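PDB 2GK3: putative cytoplasmic protein from Salmonella typhimurium, which is of unknown function but forms a hexamer and probably belongs to the class I glutamine amidotransferase-like proteins. Local coordinates for residues 22-27 with 33-38; 223-226 with 230-233; 66-71 with 92-97. All coordinates share one frame; numbering follows the deposited sequence.

Along the chain, interaction 1 comes first, interaction 3 next and interaction 2 last; each closes before the next opens. Interaction 1 lies in the hairpin of strands 12-28 and 31-40, its centre about 27 Å from the centre of the chain. Interaction 3 joins the loop after helix 61-67 to the start of helix 95-98. Interaction 2 lies nearer the middle, in the loop between strand 218-223 and helix 234-237. The centres are 26 to 28 Å apart and no two contacts touch. All three belong to the region that resembles glutamine amidotransferases. The hairpin contact touches three other subunits, and its residues 22-27 pair with a strand of one of them. Asn95 of interaction 3 also meets another subunit's hairpin.

Interaction 1. Residues 22-27 with 33-38; sequences IHMIHS and FTSSKY
His26 lies across the Phe33 ring and ends on Ser35. Its CB lies over the face of the Phe33 ring, a CH-pi contact 4.0 Å from the centroid. CG sits above the rim of the same ring, 3.6 Å from Phe33 CZ. The two rings form an offset stack with planes at 4° and centroids 4.3 Å apart. ND1 lies over Phe33 CZ. Phe33 O lies in the imidazole plane, at its edge near CD2, while CD2 sits over Phe33 CE1. CE1 of His26 flanks Ser35 OG. At the tip, NE2 and Ser35 OG hydrogen-bond at 2.8 Å, and either could be the donor. With CG anti to the carbonyl carbon (chi1 -50°), the ring is placed over this antiparallel neighbour. On the opposite face of the sheet, His23 ND1 donates to Ser36 OG at 3.0 Å, nearly straight and in the ring plane. His23 CE1 also packs on Thr34 CB at 3.4 Å. Ser36 OG also bonds to Ser27 of a fourth subunit, and Ser35 OG to Tyr99 of a third. Paired backbone bonds join strands 12-28 and 31-40 in a beta hairpin. Residues 22-27 pair antiparallel with a second subunit, so the sheet continues across the interface.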
loop_
_atom_site.group_PDB
_atom_site.type_symbol
_atom_site.label_atom_id
_atom_site.label_comp_id
_atom_site.label_asym_id
_atom_site.label_seq_id
_atom_site.Cartn_x
_atom_site.Cartn_y
_atom_site.Cartn_z
ATOM N N ILE E 22 -1.309 -11.438 -2.183
ATOM C CA ILE E 22 -0.239 -10.430 -2.202
ATOM C C ILE E 22 -0.628 -9.295 -3.121
ATOM O O ILE E 22 -1.033 -9.516 -4.260
ATOM C CB ILE E 22 1.169 -10.960 -2.624
ATOM C CG1 ILE E 22 1.641 -12.119 -1.739
ATOM C CG2 ILE E 22 2.205 -9.845 -2.557
ATOM C CD1 ILE E 22 1.442 -13.460 -2.385
ATOM N N HIS E 23 -0.513 -8.076 -2.606
ATOM C CA HIS E 23 -0.438 -6.917 -3.455
ATOM C C HIS E 23 1.038 -6.548 -3.601
ATOM O O HIS E 23 1.702 -6.301 -2.612
ATOM C CB HIS E 23 -1.246 -5.779 -2.859
ATOM C CG HIS E 23 -1.315 -4.577 -3.743
ATOM N ND1 HIS E 23 -1.861 -4.618 -5.010
ATOM C CD2 HIS E 23 -0.883 -3.305 -3.555
ATOM C CE1 HIS E 23 -1.766 -3.422 -5.562
ATOM N NE2 HIS E 23 -1.179 -2.606 -4.700
HETATM N N MSE E 24 1.562 -6.550 -4.827
HETATM C CA MSE E 24 2.967 -6.134 -5.067
HETATM C C MSE E 24 3.051 -4.804 -5.738
HETATM O O MSE E 24 2.558 -4.644 -6.850
HETATM C CB MSE E 24 3.693 -7.065 -6.012
HETATM C CG MSE E 24 3.711 -8.477 -5.650
HETATM SE SE MSE E 24 5.083 -9.310 -6.691
HETATM C CE MSE E 24 4.313 -11.006 -6.320
ATOM N N ILE E 25 3.739 -3.884 -5.096
ATOM C CA ILE E 25 3.985 -2.582 -5.638
ATOM C C ILE E 25 5.422 -2.594 -6.178
ATOM O O ILE E 25 6.382 -2.730 -5.403
ATOM C CB ILE E 25 3.804 -1.493 -4.546
ATOM C CG1 ILE E 25 2.349 -1.505 -3.990
ATOM C CG2 ILE E 25 4.226 -0.122 -5.066
ATOM C CD1 ILE E 25 2.143 -0.711 -2.668
ATOM N N HIS E 26 5.563 -2.468 -7.503
ATOM C CA HIS E 26 6.880 -2.504 -8.157
ATOM C C HIS E 26 7.318 -1.088 -8.456
ATOM O O HIS E 26 6.865 -0.526 -9.440
ATOM C CB HIS E 26 6.851 -3.261 -9.497
ATOM C CG HIS E 26 6.221 -4.621 -9.449
ATOM N ND1 HIS E 26 6.942 -5.784 -9.637
ATOM C CD2 HIS E 26 4.926 -4.999 -9.325
ATOM C CE1 HIS E 26 6.122 -6.819 -9.606
ATOM N NE2 HIS E 26 4.895 -6.370 -9.411
ATOM N N SER E 27 8.191 -0.522 -7.632
ATOM C CA SER E 27 8.666 0.851 -7.849
ATOM C C SER E 27 9.871 0.924 -8.793
ATOM O O SER E 27 10.923 0.345 -8.516
ATOM C CB SER E 27 8.998 1.535 -6.517
ATOM O OG SER E 27 7.842 1.758 -5.726
ATOM N N PHE E 33 4.117 0.235 -10.902
ATOM C CA PHE E 33 2.960 -0.513 -11.322
ATOM C C PHE E 33 2.732 -1.593 -10.279
ATOM O O PHE E 33 3.627 -1.908 -9.495
ATOM C CB PHE E 33 3.130 -1.071 -12.749
ATOM C CG PHE E 33 4.046 -2.252 -12.849
ATOM C CD1 PHE E 33 3.528 -3.542 -12.817
ATOM C CD2 PHE E 33 5.427 -2.076 -13.006
ATOM C CE1 PHE E 33 4.372 -4.654 -12.896
ATOM C CE2 PHE E 33 6.277 -3.177 -13.098
ATOM C CZ PHE E 33 5.748 -4.467 -13.041
ATOM N N THR E 34 1.527 -2.153 -10.255
ATOM C CA THR E 34 1.186 -3.155 -9.247
ATOM C C THR E 34 0.794 -4.470 -9.896
ATOM O O THR E 34 0.280 -4.485 -11.001
ATOM C CB THR E 34 0.058 -2.653 -8.320
ATOM O OG1 THR E 34 -1.160 -2.595 -9.052
ATOM C CG2 THR E 34 0.359 -1.264 -7.782
ATOM N N SER E 35 1.068 -5.581 -9.230
ATOM C CA SER E 35 0.499 -6.851 -9.655
ATOM C C SER E 35 -0.047 -7.541 -8.407
ATOM O O SER E 35 0.514 -7.391 -7.312
ATOM C CB SER E 35 1.519 -7.727 -10.396
ATOM O OG SER E 35 2.643 -8.056 -9.589
ATOM N N SER E 36 -1.161 -8.253 -8.557
ATOM C CA SER E 36 -1.795 -8.849 -7.396
ATOM C C SER E 36 -1.897 -10.331 -7.595
ATOM O O SER E 36 -2.227 -10.793 -8.672
ATOM C CB SER E 36 -3.158 -8.216 -7.073
ATOM O OG SER E 36 -2.967 -6.903 -6.583
ATOM N N LYS E 37 -1.627 -11.059 -6.515
ATOM C CA LYS E 37 -1.298 -12.462 -6.617
ATOM C C LYS E 37 -1.967 -13.255 -5.481
ATOM O O LYS E 37 -1.607 -13.098 -4.304
ATOM C CB LYS E 37 0.242 -12.615 -6.579
ATOM C CG LYS E 37 0.725 -14.007 -6.931
ATOM C CD LYS E 37 2.247 -14.167 -6.758
ATOM C CE LYS E 37 2.654 -15.525 -7.314
ATOM N NZ LYS E 37 4.049 -15.886 -6.940
ATOM N N TYR E 38 -2.953 -14.078 -5.841
ATOM C CA TYR E 38 -3.455 -15.121 -4.946
ATOM C C TYR E 38 -2.585 -16.405 -4.999
ATOM O O TYR E 38 -2.097 -16.789 -6.064
ATOM C CB TYR E 38 -4.911 -15.434 -5.275
ATOM C CG TYR E 38 -5.540 -16.452 -4.360
ATOM C CD1 TYR E 38 -5.799 -16.147 -3.017
ATOM C CD2 TYR E 38 -5.893 -17.711 -4.829
ATOM C CE1 TYR E 38 -6.384 -17.078 -2.158
ATOM C CE2 TYR E 38 -6.479 -18.662 -3.977
ATOM C CZ TYR E 38 -6.714 -18.338 -2.644
ATOM O OH TYR E 38 -7.289 -19.253 -1.793
#

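Interaction 2. Residues 223-226 with 230-233; sequences FMSD and HWGT
Trp231 lays its CB against the side chains of Ser225 and Asp226. The CB atoms of Trp231 and Asp226 are 3.7 Å apart, and Ser225 OG lies 3.7 Å from Trp231 CB. The indole reaches back along the 223-226 backbone. Its CE3 is 4.1 Å from Asp226 N, which sits at the ring edge, and CZ3 comes to 4.3 Å from Met224 O. Trp231 CG is anti to the carbonyl carbon (chi1 -78°), which turns the indole toward Met224. Gly232 CA passes 3.9 Å from Asp226 O. No hydrogen bond joins the two segments, so the contact is van der Waals packing. This loop follows strand 218-223 of what is probably a glutamine amidotransferase-like fold. The chain folds back here before helix 234-237, with a cis peptide before His230. Thr233 is the N-cap of that helix and bonds through OG1 to Phe236 N. The buried polar ends are satisfied from outside: Ser225 OG bonds to Gly188 O, and Trp231 NE1 to Glu160 OE1. Tyr127 meets the indole edge-to-face. A glycerol, probably from the crystallisation liquor, is hydrogen-bonded by Trp231 N and His230 ND1 and lies close to the Asp226 carboxylate.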
loop_
_atom_site.group_PDB
_atom_site.type_symbol
_atom_site.label_atom_id
_atom_site.label_comp_id
_atom_site.label_asym_id
_atom_site.label_seq_id
_atom_site.Cartn_x
_atom_site.Cartn_y
_atom_site.Cartn_z
ATOM N N PHE E 223 2.192 -28.384 15.911
ATOM C CA PHE E 223 3.416 -28.607 15.194
ATOM C C PHE E 223 4.031 -27.242 14.992
ATOM O O PHE E 223 3.417 -26.377 14.373
ATOM C CB PHE E 223 3.168 -29.319 13.856
ATOM C CG PHE E 223 4.433 -29.684 13.142
ATOM C CD1 PHE E 223 5.126 -30.848 13.483
ATOM C CD2 PHE E 223 4.949 -28.860 12.153
ATOM C CE1 PHE E 223 6.316 -31.193 12.846
ATOM C CE2 PHE E 223 6.133 -29.199 11.493
ATOM C CZ PHE E 223 6.821 -30.370 11.840
HETATM N N MSE E 224 5.245 -27.050 15.504
HETATM C CA MSE E 224 5.743 -25.686 15.764
HETATM C C MSE E 224 6.401 -25.047 14.573
HETATM O O MSE E 224 6.654 -23.844 14.560
HETATM C CB MSE E 224 6.680 -25.642 16.988
HETATM C CG MSE E 224 6.050 -26.117 18.294
HETATM SE SE MSE E 224 4.311 -25.348 18.764
HETATM C CE MSE E 224 3.792 -27.007 19.559
ATOM N N SER E 225 6.707 -25.859 13.572
ATOM C CA SER E 225 7.216 -25.336 12.314
ATOM C C SER E 225 6.107 -25.446 11.262
ATOM O O SER E 225 4.958 -25.795 11.576
ATOM C CB SER E 225 8.482 -26.085 11.897
ATOM O OG SER E 225 9.061 -25.502 10.756
ATOM N N ASP E 226 6.454 -25.148 10.023
ATOM C CA ASP E 226 5.490 -25.069 8.938
ATOM C C ASP E 226 5.333 -26.400 8.173
ATOM O O ASP E 226 6.219 -27.256 8.194
ATOM C CB ASP E 226 5.947 -23.967 7.993
ATOM C CG ASP E 226 4.804 -23.324 7.224
ATOM O OD1 ASP E 226 3.714 -23.932 7.067
ATOM O OD2 ASP E 226 5.033 -22.200 6.749
ATOM N N HIS E 230 8.742 -21.194 3.550
ATOM C CA HIS E 230 10.181 -21.586 3.532
ATOM C C HIS E 230 10.675 -22.414 4.733
ATOM O O HIS E 230 11.714 -23.047 4.651
ATOM C CB HIS E 230 11.101 -20.385 3.250
ATOM C CG HIS E 230 11.422 -19.544 4.450
ATOM N ND1 HIS E 230 10.485 -18.760 5.092
ATOM C CD2 HIS E 230 12.591 -19.342 5.103
ATOM C CE1 HIS E 230 11.061 -18.119 6.093
ATOM N NE2 HIS E 230 12.340 -18.459 6.124
ATOM N N TRP E 231 9.930 -22.423 5.832
ATOM C CA TRP E 231 10.329 -23.180 7.027
ATOM C C TRP E 231 10.298 -24.687 6.805
ATOM O O TRP E 231 11.228 -25.389 7.220
ATOM C CB TRP E 231 9.436 -22.838 8.201
ATOM C CG TRP E 231 9.763 -21.565 8.853
ATOM C CD1 TRP E 231 10.726 -20.669 8.489
ATOM C CD2 TRP E 231 9.088 -20.998 9.979
ATOM N NE1 TRP E 231 10.709 -19.588 9.335
ATOM C CE2 TRP E 231 9.717 -19.770 10.267
ATOM C CE3 TRP E 231 8.020 -21.422 10.794
ATOM C CZ2 TRP E 231 9.304 -18.951 11.328
ATOM C CZ3 TRP E 231 7.617 -20.597 11.855
ATOM C CH2 TRP E 231 8.241 -19.381 12.097
ATOM N N GLY E 232 9.217 -25.181 6.190
ATOM C CA GLY E 232 9.157 -26.564 5.728
ATOM C C GLY E 232 9.982 -26.674 4.452
ATOM O O GLY E 232 9.658 -26.059 3.441
ATOM N N THR E 233 11.067 -27.436 4.502
ATOM C CA THR E 233 11.965 -27.551 3.352
ATOM C C THR E 233 11.451 -28.546 2.330
ATOM O O THR E 233 10.642 -29.408 2.660
ATOM C CB THR E 233 13.373 -27.967 3.760
ATOM O OG1 THR E 233 13.305 -29.194 4.499
ATOM C CG2 THR E 233 14.018 -26.875 4.589
#

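Interaction 3. Residues 66-71 with 92-97; sequences IAFPES and LLQNET
Phe68 and Gln94 make the closest direct contact, a van der Waals contact of Phe68 CB with the Gln94 amide. Phe68 CB lies 3.9 Å from Gln94 NE2 and 4.0 Å from Gln94 CD. The amide comes obliquely past the near end of the ring, and the ring and amide planes are 58° apart. Phe68 CG is anti to its own N (chi1 -171°). This sends the phenyl on past the amide to helix 107-116, where it packs on Ala107 and Ile111. Direct hydrogen bonds between the two segments are absent, and water takes their place. Gln94 OE1 accepts from water 1 and, with less certainty, from water 2. Water 1 is 2.6 Å from Gln94 OE1 and also donates to Phe68 O at 2.8 Å. Water 2 is 2.7 Å from Gln94 OE1 and accepts from Phe68 N at 3.2 Å. The amide NE2 bonds instead to Phe91 O, so the flip of the Gln94 amide is set from both ends. Two like charges also lie near each other. Glu70 OE2 and Glu96 OE1 stand 4.6 Å apart, and Lys104 makes salt bridges to both carboxylates. The contact thus links the loop after helix 61-67, at Phe68, to Gln94, the N-cap of helix 95-98, through water. Shared pairing with Lys104 would be expected to offset the repulsion between the two glutamates and to keep both ionised.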
loop_
_atom_site.group_PDB
_atom_site.type_symbol
_atom_site.label_atom_id
_atom_site.label_comp_id
_atom_site.label_asym_id
_atom_site.label_seq_id
_atom_site.Cartn_x
_atom_site.Cartn_y
_atom_site.Cartn_z
ATOM N N ILE E 66 -16.002 -14.403 5.263
ATOM C CA ILE E 66 -17.339 -14.406 4.645
ATOM C C ILE E 66 -18.330 -15.374 5.297
ATOM O O ILE E 66 -19.535 -15.088 5.370
ATOM C CB ILE E 66 -17.278 -14.967 3.176
ATOM C CG1 ILE E 66 -16.531 -14.077 2.204
ATOM C CG2 ILE E 66 -18.692 -15.262 2.616
ATOM C CD1 ILE E 66 -16.500 -14.753 0.806
ATOM N N ALA E 67 -17.834 -16.544 5.704
ATOM C CA ALA E 67 -18.693 -17.725 5.825
ATOM C C ALA E 67 -18.246 -18.754 6.842
ATOM O O ALA E 67 -18.508 -19.952 6.663
ATOM C CB ALA E 67 -18.830 -18.409 4.452
ATOM N N PHE E 68 -17.578 -18.316 7.906
ATOM C CA PHE E 68 -17.278 -19.249 8.990
ATOM C C PHE E 68 -18.589 -19.738 9.630
ATOM O O PHE E 68 -19.478 -18.928 9.882
ATOM C CB PHE E 68 -16.337 -18.644 10.049
ATOM C CG PHE E 68 -15.858 -19.655 11.032
ATOM C CD1 PHE E 68 -14.787 -20.474 10.723
ATOM C CD2 PHE E 68 -16.546 -19.870 12.211
ATOM C CE1 PHE E 68 -14.373 -21.468 11.618
ATOM C CE2 PHE E 68 -16.151 -20.853 13.101
ATOM C CZ PHE E 68 -15.060 -21.650 12.815
ATOM N N PRO E 69 -18.720 -21.062 9.863
ATOM C CA PRO E 69 -19.946 -21.645 10.452
ATOM C C PRO E 69 -20.344 -21.031 11.799
ATOM O O PRO E 69 -19.535 -21.000 12.736
ATOM C CB PRO E 69 -19.583 -23.132 10.640
ATOM C CG PRO E 69 -18.501 -23.381 9.685
ATOM C CD PRO E 69 -17.729 -22.106 9.540
ATOM N N GLU E 70 -21.579 -20.536 11.878
ATOM C CA GLU E 70 -22.162 -20.051 13.134
ATOM C C GLU E 70 -22.603 -21.173 14.099
ATOM O O GLU E 70 -22.664 -20.965 15.313
ATOM C CB GLU E 70 -23.342 -19.115 12.853
ATOM C CG GLU E 70 -22.945 -17.804 12.205
ATOM C CD GLU E 70 -24.043 -16.758 12.253
ATOM O OE1 GLU E 70 -25.062 -16.983 12.930
ATOM O OE2 GLU E 70 -23.882 -15.695 11.621
ATOM N N SER E 71 -22.911 -22.346 13.557
ATOM C CA SER E 71 -23.466 -23.441 14.345
ATOM C C SER E 71 -22.378 -24.385 14.838
ATOM O O SER E 71 -21.522 -24.815 14.073
ATOM C CB SER E 71 -24.516 -24.215 13.526
ATOM O OG SER E 71 -24.629 -25.575 13.945
ATOM N N LEU E 92 -11.919 -13.747 14.802
ATOM C CA LEU E 92 -12.591 -12.815 15.687
ATOM C C LEU E 92 -13.292 -11.659 14.972
ATOM O O LEU E 92 -14.331 -11.183 15.450
ATOM C CB LEU E 92 -11.594 -12.260 16.716
ATOM C CG LEU E 92 -11.207 -13.237 17.839
ATOM C CD1 LEU E 92 -9.906 -12.865 18.549
ATOM C CD2 LEU E 92 -12.361 -13.392 18.840
ATOM N N LEU E 93 -12.710 -11.207 13.858
ATOM C CA LEU E 93 -13.120 -9.985 13.158
ATOM C C LEU E 93 -13.586 -10.289 11.739
ATOM O O LEU E 93 -13.096 -9.693 10.761
ATOM C CB LEU E 93 -11.962 -8.971 13.118
ATOM C CG LEU E 93 -11.319 -8.585 14.452
ATOM C CD1 LEU E 93 -10.119 -7.674 14.241
ATOM C CD2 LEU E 93 -12.368 -7.929 15.354
ATOM N N GLN E 94 -14.526 -11.231 11.638
ATOM C CA GLN E 94 -15.219 -11.515 10.388
ATOM C C GLN E 94 -15.902 -10.237 9.856
ATOM O O GLN E 94 -16.174 -9.289 10.604
ATOM C CB GLN E 94 -16.233 -12.639 10.580
ATOM C CG GLN E 94 -15.623 -13.979 10.984
ATOM C CD GLN E 94 -16.661 -14.976 11.544
ATOM O OE1 GLN E 94 -17.784 -15.075 11.037
ATOM N NE2 GLN E 94 -16.282 -15.717 12.576
ATOM N N ASN E 95 -16.127 -10.212 8.552
ATOM C CA ASN E 95 -16.665 -9.063 7.834
ATOM C C ASN E 95 -17.956 -8.450 8.412
ATOM O O ASN E 95 -18.084 -7.226 8.474
ATOM C CB ASN E 95 -16.830 -9.445 6.356
ATOM C CG ASN E 95 -15.516 -9.512 5.636
ATOM O OD1 ASN E 95 -14.454 -9.328 6.244
ATOM N ND2 ASN E 95 -15.564 -9.751 4.334
ATOM N N GLU E 96 -18.884 -9.297 8.856
ATOM C CA GLU E 96 -20.129 -8.832 9.480
ATOM C C GLU E 96 -19.879 -8.124 10.821
ATOM O O GLU E 96 -20.603 -7.205 11.199
ATOM C CB GLU E 96 -21.123 -9.988 9.660
ATOM C CG GLU E 96 -21.873 -10.382 8.398
ATOM C CD GLU E 96 -22.670 -11.682 8.576
ATOM O OE1 GLU E 96 -23.633 -11.705 9.384
ATOM O OE2 GLU E 96 -22.325 -12.692 7.910
ATOM N N THR E 97 -18.840 -8.551 11.527
ATOM C CA THR E 97 -18.446 -7.916 12.768
ATOM C C THR E 97 -17.773 -6.578 12.504
ATOM O O THR E 97 -18.155 -5.556 13.071
ATOM C CB THR E 97 -17.473 -8.839 13.553
ATOM O OG1 THR E 97 -18.164 -10.025 13.949
ATOM C CG2 THR E 97 -16.880 -8.138 14.770
HETATM O O HOH W 1 -19.555 -16.878 11.802
HETATM O O HOH W 2 -17.967 -15.212 8.331
#